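Local coordinates for protein SalCYP truncation (PDB 7ABB) that belongs to the cytochrome P450 family and holds a heme c within a predominantly helical fold, at residues V11-F16 with F43-T48; A195-E200 with D205-T210. All coordinates share one frame; numbering follows the deposited sequence.

Contact 1 of 2, residues V11-F16 with F43-T48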
loop_
_atom_site.group_PDB
_atom_site.type_symbol
_atom_site.label_atom_id
_atom_site.label_comp_id
_atom_site.label_asym_id
_atom_site.label_seq_id
_atom_site.Cartn_x
_atom_site.Cartn_y
_atom_site.Cartn_z
ATOM N N VAL A 11 15.070 4.158 23.549
ATOM C CA VAL A 11 13.908 4.988 23.825
ATOM C C VAL A 11 12.677 4.099 23.905
ATOM O O VAL A 11 12.610 3.033 23.284
ATOM C CB VAL A 11 13.723 6.090 22.765
ATOM C CG1 VAL A 11 14.803 7.143 22.917
ATOM C CG2 VAL A 11 13.738 5.504 21.368
ATOM N N GLU A 12 11.696 4.542 24.690
ATOM C CA GLU A 12 10.435 3.814 24.816
ATOM C C GLU A 12 9.549 4.250 23.657
ATOM O O GLU A 12 8.705 5.131 23.783
ATOM C CB GLU A 12 9.788 4.091 26.168
ATOM C CG GLU A 12 8.624 3.166 26.529
ATOM C CD GLU A 12 9.070 1.766 26.916
ATOM O OE1 GLU A 12 10.267 1.579 27.218
ATOM O OE2 GLU A 12 8.219 0.850 26.920
ATOM N N PHE A 13 9.764 3.625 22.501
ATOM C CA PHE A 13 9.106 4.011 21.255
ATOM C C PHE A 13 8.104 2.954 20.821
ATOM O O PHE A 13 8.446 1.773 20.709
ATOM C CB PHE A 13 10.135 4.224 20.142
ATOM C CG PHE A 13 9.531 4.522 18.790
ATOM C CD1 PHE A 13 8.988 5.758 18.518
ATOM C CD2 PHE A 13 9.537 3.564 17.784
ATOM C CE1 PHE A 13 8.451 6.034 17.281
ATOM C CE2 PHE A 13 9.025 3.842 16.532
ATOM C CZ PHE A 13 8.462 5.077 16.285
ATOM N N ASP A 14 6.881 3.396 20.539
ATOM C CA ASP A 14 5.799 2.538 20.074
ATOM C C ASP A 14 5.791 2.538 18.548
ATOM O O ASP A 14 5.664 3.599 17.931
ATOM C CB ASP A 14 4.478 3.070 20.634
ATOM C CG ASP A 14 3.257 2.268 20.190
ATOM O OD1 ASP A 14 3.329 1.478 19.229
ATOM O OD2 ASP A 14 2.198 2.454 20.826
ATOM N N PHE A 15 5.932 1.361 17.933
ATOM C CA PHE A 15 6.037 1.354 16.475
ATOM C C PHE A 15 4.716 1.677 15.777
ATOM O O PHE A 15 4.719 1.864 14.555
ATOM C CB PHE A 15 6.587 0.020 15.962
ATOM C CG PHE A 15 5.786 -1.180 16.375
ATOM C CD1 PHE A 15 4.519 -1.395 15.872
ATOM C CD2 PHE A 15 6.320 -2.113 17.243
ATOM C CE1 PHE A 15 3.783 -2.502 16.246
ATOM C CE2 PHE A 15 5.588 -3.225 17.619
ATOM C CZ PHE A 15 4.319 -3.416 17.119
ATOM N N PHE A 16 3.609 1.747 16.499
ATOM C CA PHE A 16 2.350 2.241 15.913
ATOM C C PHE A 16 2.345 3.741 15.693
ATOM O O PHE A 16 1.320 4.325 15.334
ATOM C CB PHE A 16 1.181 1.849 16.814
ATOM C CG PHE A 16 0.835 0.395 16.747
ATOM C CD1 PHE A 16 0.323 -0.150 15.583
ATOM C CD2 PHE A 16 1.014 -0.431 17.848
ATOM C CE1 PHE A 16 -0.003 -1.496 15.511
ATOM C CE2 PHE A 16 0.689 -1.781 17.782
ATOM C CZ PHE A 16 0.180 -2.311 16.612
ATOM N N PHE A 43 13.257 -3.582 19.903
ATOM C CA PHE A 43 13.477 -3.658 18.462
ATOM C C PHE A 43 14.337 -2.488 18.012
ATOM O O PHE A 43 14.367 -1.429 18.648
ATOM C CB PHE A 43 12.155 -3.683 17.676
ATOM C CG PHE A 43 11.242 -2.507 17.946
ATOM C CD1 PHE A 43 10.319 -2.548 18.983
ATOM C CD2 PHE A 43 11.276 -1.374 17.135
ATOM C CE1 PHE A 43 9.465 -1.476 19.219
ATOM C CE2 PHE A 43 10.433 -0.301 17.374
ATOM C CZ PHE A 43 9.527 -0.356 18.412
ATOM N N TRP A 44 15.035 -2.697 16.905
ATOM C CA TRP A 44 15.772 -1.644 16.229
ATOM C C TRP A 44 14.929 -1.025 15.122
ATOM O O TRP A 44 14.109 -1.703 14.486
ATOM C CB TRP A 44 17.071 -2.189 15.638
ATOM C CG TRP A 44 18.162 -2.387 16.653
ATOM C CD1 TRP A 44 18.495 -3.544 17.309
ATOM C CD2 TRP A 44 19.087 -1.383 17.135
ATOM N NE1 TRP A 44 19.556 -3.322 18.158
ATOM C CE2 TRP A 44 19.940 -2.015 18.062
ATOM C CE3 TRP A 44 19.278 -0.026 16.859
ATOM C CZ2 TRP A 44 20.962 -1.336 18.721
ATOM C CZ3 TRP A 44 20.287 0.645 17.516
ATOM C CH2 TRP A 44 21.113 -0.005 18.437
ATOM N N VAL A 45 15.141 0.269 14.894
ATOM C CA VAL A 45 14.515 1.012 13.806
ATOM C C VAL A 45 15.615 1.614 12.945
ATOM O O VAL A 45 16.325 2.534 13.387
ATOM C CB VAL A 45 13.574 2.108 14.329
ATOM C CG1 VAL A 45 12.902 2.823 13.164
ATOM C CG2 VAL A 45 12.537 1.524 15.278
ATOM N N LEU A 46 15.770 1.115 11.722
ATOM C CA LEU A 46 16.704 1.727 10.788
ATOM C C LEU A 46 16.151 3.060 10.304
ATOM O O LEU A 46 14.940 3.239 10.163
ATOM C CB LEU A 46 16.982 0.815 9.601
ATOM C CG LEU A 46 17.570 -0.545 9.972
ATOM C CD1 LEU A 46 18.067 -1.241 8.727
ATOM C CD2 LEU A 46 18.733 -0.488 10.965
ATOM N N SER A 47 17.050 4.023 10.071
ATOM C CA SER A 47 16.620 5.389 9.790
ATOM C C SER A 47 17.178 6.000 8.513
ATOM O O SER A 47 16.892 7.180 8.240
ATOM C CB SER A 47 16.994 6.301 10.955
ATOM O OG SER A 47 18.406 6.420 11.049
ATOM N N THR A 48 17.952 5.260 7.726
ATOM C CA THR A 48 18.548 5.801 6.513
ATOM C C THR A 48 18.005 5.089 5.286
ATOM O O THR A 48 17.630 3.910 5.346
ATOM C CB THR A 48 20.096 5.706 6.520
ATOM O OG1 THR A 48 20.540 4.340 6.368
ATOM C CG2 THR A 48 20.673 6.265 7.782
#
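The carbonyl oxygen of F13 takes a hydrogen bond from S37 OG and lies obliquely by the far carbon of the F43 ring, with F13 O 3.3 Å from F43 CZ. This is where the N-terminal loop ahead of helix 19-29 lies against strand 43-46, in the mixed β-sheet of the P450 fold. No hydrogen bond joins the two segments, and the contact is mostly aromatic. F15 and F43 make an offset edge-to-face pair, centroids 5.6 Å apart and planes at 65°: the edge of F15 is turned to the face of F43, bringing F15 CD2 to 3.8 Å from F43 CE1. F43 reaches the loop because its CG sits between the backbone N and the carbonyl carbon (chi1 57°). The F13 ring presents its edge, with F43 CE2 in its plane and 4.0 Å from F13 CD2, while V45 CG2 lies obliquely beside it. Y22 and F35 add edge-to-face partners to F13. Farther along the loop, D14 OD1 accepts from F16 N at 2.8 Å, an Asx turn, with the donor above the carboxylate plane. F15 CE1 lies 3.5 Å above one face of the F16 ring, offset toward its rim.

Contact 2 of 2, residues A195-E200 with D205-T210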
loop_
_atom_site.group_PDB
_atom_site.type_symbol
_atom_site.label_atom_id
_atom_site.label_comp_id
_atom_site.label_asym_id
_atom_site.label_seq_id
_atom_site.Cartn_x
_atom_site.Cartn_y
_atom_site.Cartn_z
ATOM N N ALA A 195 -13.799 -22.834 -4.167
ATOM C CA ALA A 195 -14.737 -23.896 -4.531
ATOM C C ALA A 195 -15.516 -23.541 -5.795
ATOM O O ALA A 195 -15.805 -24.423 -6.620
ATOM C CB ALA A 195 -15.694 -24.178 -3.372
ATOM N N ARG A 196 -15.894 -22.268 -5.948
ATOM C CA ARG A 196 -16.555 -21.824 -7.173
ATOM C C ARG A 196 -15.699 -22.116 -8.397
ATOM O O ARG A 196 -16.181 -22.673 -9.391
ATOM C CB ARG A 196 -16.870 -20.326 -7.094
ATOM C CG ARG A 196 -17.478 -19.739 -8.386
ATOM C CD ARG A 196 -17.385 -18.218 -8.450
ATOM N NE ARG A 196 -18.331 -17.545 -7.570
ATOM C CZ ARG A 196 -19.626 -17.382 -7.821
ATOM N NH1 ARG A 196 -20.176 -17.875 -8.927
ATOM N NH2 ARG A 196 -20.378 -16.731 -6.944
ATOM N N ARG A 197 -14.418 -21.737 -8.346
ATOM C CA ARG A 197 -13.568 -21.874 -9.518
ATOM C C ARG A 197 -13.184 -23.327 -9.762
ATOM O O ARG A 197 -12.987 -23.720 -10.913
ATOM C CB ARG A 197 -12.329 -20.999 -9.366
ATOM C CG ARG A 197 -12.657 -19.514 -9.314
ATOM C CD ARG A 197 -13.436 -19.045 -10.531
ATOM N NE ARG A 197 -13.473 -17.586 -10.625
ATOM C CZ ARG A 197 -14.502 -16.857 -11.065
ATOM N NH1 ARG A 197 -15.637 -17.423 -11.461
ATOM N NH2 ARG A 197 -14.390 -15.537 -11.100
ATOM N N ARG A 198 -13.075 -24.128 -8.704
ATOM C CA ARG A 198 -12.797 -25.545 -8.897
ATOM C C ARG A 198 -13.957 -26.225 -9.615
ATOM O O ARG A 198 -13.746 -27.038 -10.519
ATOM C CB ARG A 198 -12.503 -26.197 -7.546
ATOM C CG ARG A 198 -11.871 -27.577 -7.665
ATOM C CD ARG A 198 -11.434 -28.130 -6.313
ATOM N NE ARG A 198 -10.110 -27.662 -5.896
ATOM C CZ ARG A 198 -8.970 -28.041 -6.468
ATOM N NH1 ARG A 198 -7.810 -27.584 -6.013
ATOM N NH2 ARG A 198 -8.984 -28.877 -7.504
ATOM N N THR A 199 -15.192 -25.855 -9.268
ATOM C CA THR A 199 -16.361 -26.389 -9.959
ATOM C C THR A 199 -16.470 -25.853 -11.381
ATOM O O THR A 199 -16.803 -26.599 -12.307
ATOM C CB THR A 199 -17.622 -26.039 -9.177
ATOM O OG1 THR A 199 -17.551 -26.643 -7.881
ATOM C CG2 THR A 199 -18.862 -26.551 -9.914
ATOM N N GLU A 200 -16.224 -24.558 -11.571
ATOM C CA GLU A 200 -16.323 -23.912 -12.879
ATOM C C GLU A 200 -15.082 -23.054 -13.093
ATOM O O GLU A 200 -15.110 -21.837 -12.875
ATOM C CB GLU A 200 -17.589 -23.062 -12.982
ATOM C CG GLU A 200 -18.862 -23.864 -13.238
ATOM C CD GLU A 200 -20.070 -22.971 -13.391
ATOM O OE1 GLU A 200 -20.572 -22.468 -12.363
ATOM O OE2 GLU A 200 -20.499 -22.751 -14.542
ATOM N N ASP A 205 -8.579 -16.529 -15.269
ATOM C CA ASP A 205 -8.878 -16.188 -13.887
ATOM C C ASP A 205 -7.741 -16.649 -12.981
ATOM O O ASP A 205 -7.289 -17.787 -13.096
ATOM C CB ASP A 205 -10.183 -16.877 -13.499
ATOM C CG ASP A 205 -10.486 -16.793 -12.030
ATOM O OD1 ASP A 205 -10.789 -15.676 -11.563
ATOM O OD2 ASP A 205 -10.467 -17.846 -11.356
ATOM N N LEU A 206 -7.302 -15.766 -12.066
ATOM C CA LEU A 206 -6.134 -16.073 -11.238
ATOM C C LEU A 206 -6.342 -17.356 -10.440
ATOM O O LEU A 206 -5.513 -18.268 -10.493
ATOM C CB LEU A 206 -5.825 -14.894 -10.307
ATOM C CG LEU A 206 -4.757 -15.173 -9.255
ATOM C CD1 LEU A 206 -3.422 -15.535 -9.902
ATOM C CD2 LEU A 206 -4.570 -13.953 -8.348
ATOM N N THR A 207 -7.437 -17.440 -9.676
ATOM C CA THR A 207 -7.655 -18.625 -8.843
ATOM C C THR A 207 -7.701 -19.898 -9.688
ATOM O O THR A 207 -7.137 -20.932 -9.308
ATOM C CB THR A 207 -8.947 -18.477 -8.033
ATOM O OG1 THR A 207 -8.865 -17.303 -7.221
ATOM C CG2 THR A 207 -9.189 -19.704 -7.142
ATOM N N SER A 208 -8.388 -19.843 -10.829
ATOM C CA SER A 208 -8.467 -21.000 -11.710
ATOM C C SER A 208 -7.087 -21.427 -12.182
ATOM O O SER A 208 -6.793 -22.624 -12.257
ATOM C CB SER A 208 -9.368 -20.693 -12.912
ATOM O OG SER A 208 -10.671 -20.291 -12.501
ATOM N N ALA A 209 -6.222 -20.456 -12.486
ATOM C CA ALA A 209 -4.878 -20.775 -12.941
ATOM C C ALA A 209 -4.126 -21.559 -11.882
ATOM O O ALA A 209 -3.362 -22.475 -12.205
ATOM C CB ALA A 209 -4.118 -19.491 -13.293
ATOM N N THR A 210 -4.334 -21.219 -10.607
ATOM C CA THR A 210 -3.516 -21.857 -9.575
ATOM C C THR A 210 -3.802 -23.342 -9.422
ATOM O O THR A 210 -2.993 -24.036 -8.794
ATOM C CB THR A 210 -3.691 -21.186 -8.209
ATOM O OG1 THR A 210 -4.966 -21.516 -7.660
ATOM C CG2 THR A 210 -3.545 -19.668 -8.305
#
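The CA atoms of R197 and S208 are the nearest pair across the two segments, 5.6 Å apart, where the last turn of helix 182-199 faces the start of the short helix 206-210. Four residues link the two segments, making a short connection between consecutive helices at the periphery of the P450 fold. E200 is the first residue to leave helical geometry, and D205 is the N-cap of the next helix. Within the outgoing turn, T199 N and T199 OG1 both donate to A195 O, reaching it from opposite faces of the carbonyl plane.

The side chain of R197 does most of the bridging. A bend at chi2 (-57°) folds the chain so that CG, CD and NE all pass D205 OD2, and NE makes a salt bridge to that oxygen at 3.1 Å. The guanidinium and carboxylate planes stand 82° apart, so the two groups are crossed rather than laid flat in a paired fork. R197 NH2 instead donates to G148 O, which ties the arginine to a second loop. Nearer the backbone, R197 CB rests 3.6 Å from S208 OG and 4.1 Å from T207 CG2; T207 also packs on L229 of helix 222-235.

D205 OD2 is gripped twice more. S208 N gives the capping bond at 2.9 Å, arriving from above the carboxylate plane, and S208 OG donates at 2.7 Å on the anti side. S208 OG in turn takes a hydrogen bond from V202 N in the connection. One carboxylate oxygen thus caps the new helix while meeting a cation from the old one, and both the arginine and the helix N-terminus would probably favour its ionised form.

Contacts 1 and 2 sit on opposite sides of the chain's centre, their own centres 42 Å apart and their nearest atoms about 27 Å apart. Both bury most of the residues that meet, though they join different elements: 11-16 with 43-48 brings a loop onto a β-strand 27 residues on, whereas 195-200 with 205-210 closes a short connection between consecutive helices. Contact 1 is aromatic, with its polar bonds running within the loop or to neighbouring residues. Contact 2 is centred on charge, with an arginine, a capping aspartate and a serine linked together and exposed residues close by. The side chains of F15 and of T207 each lie about 13 Å from the heme c.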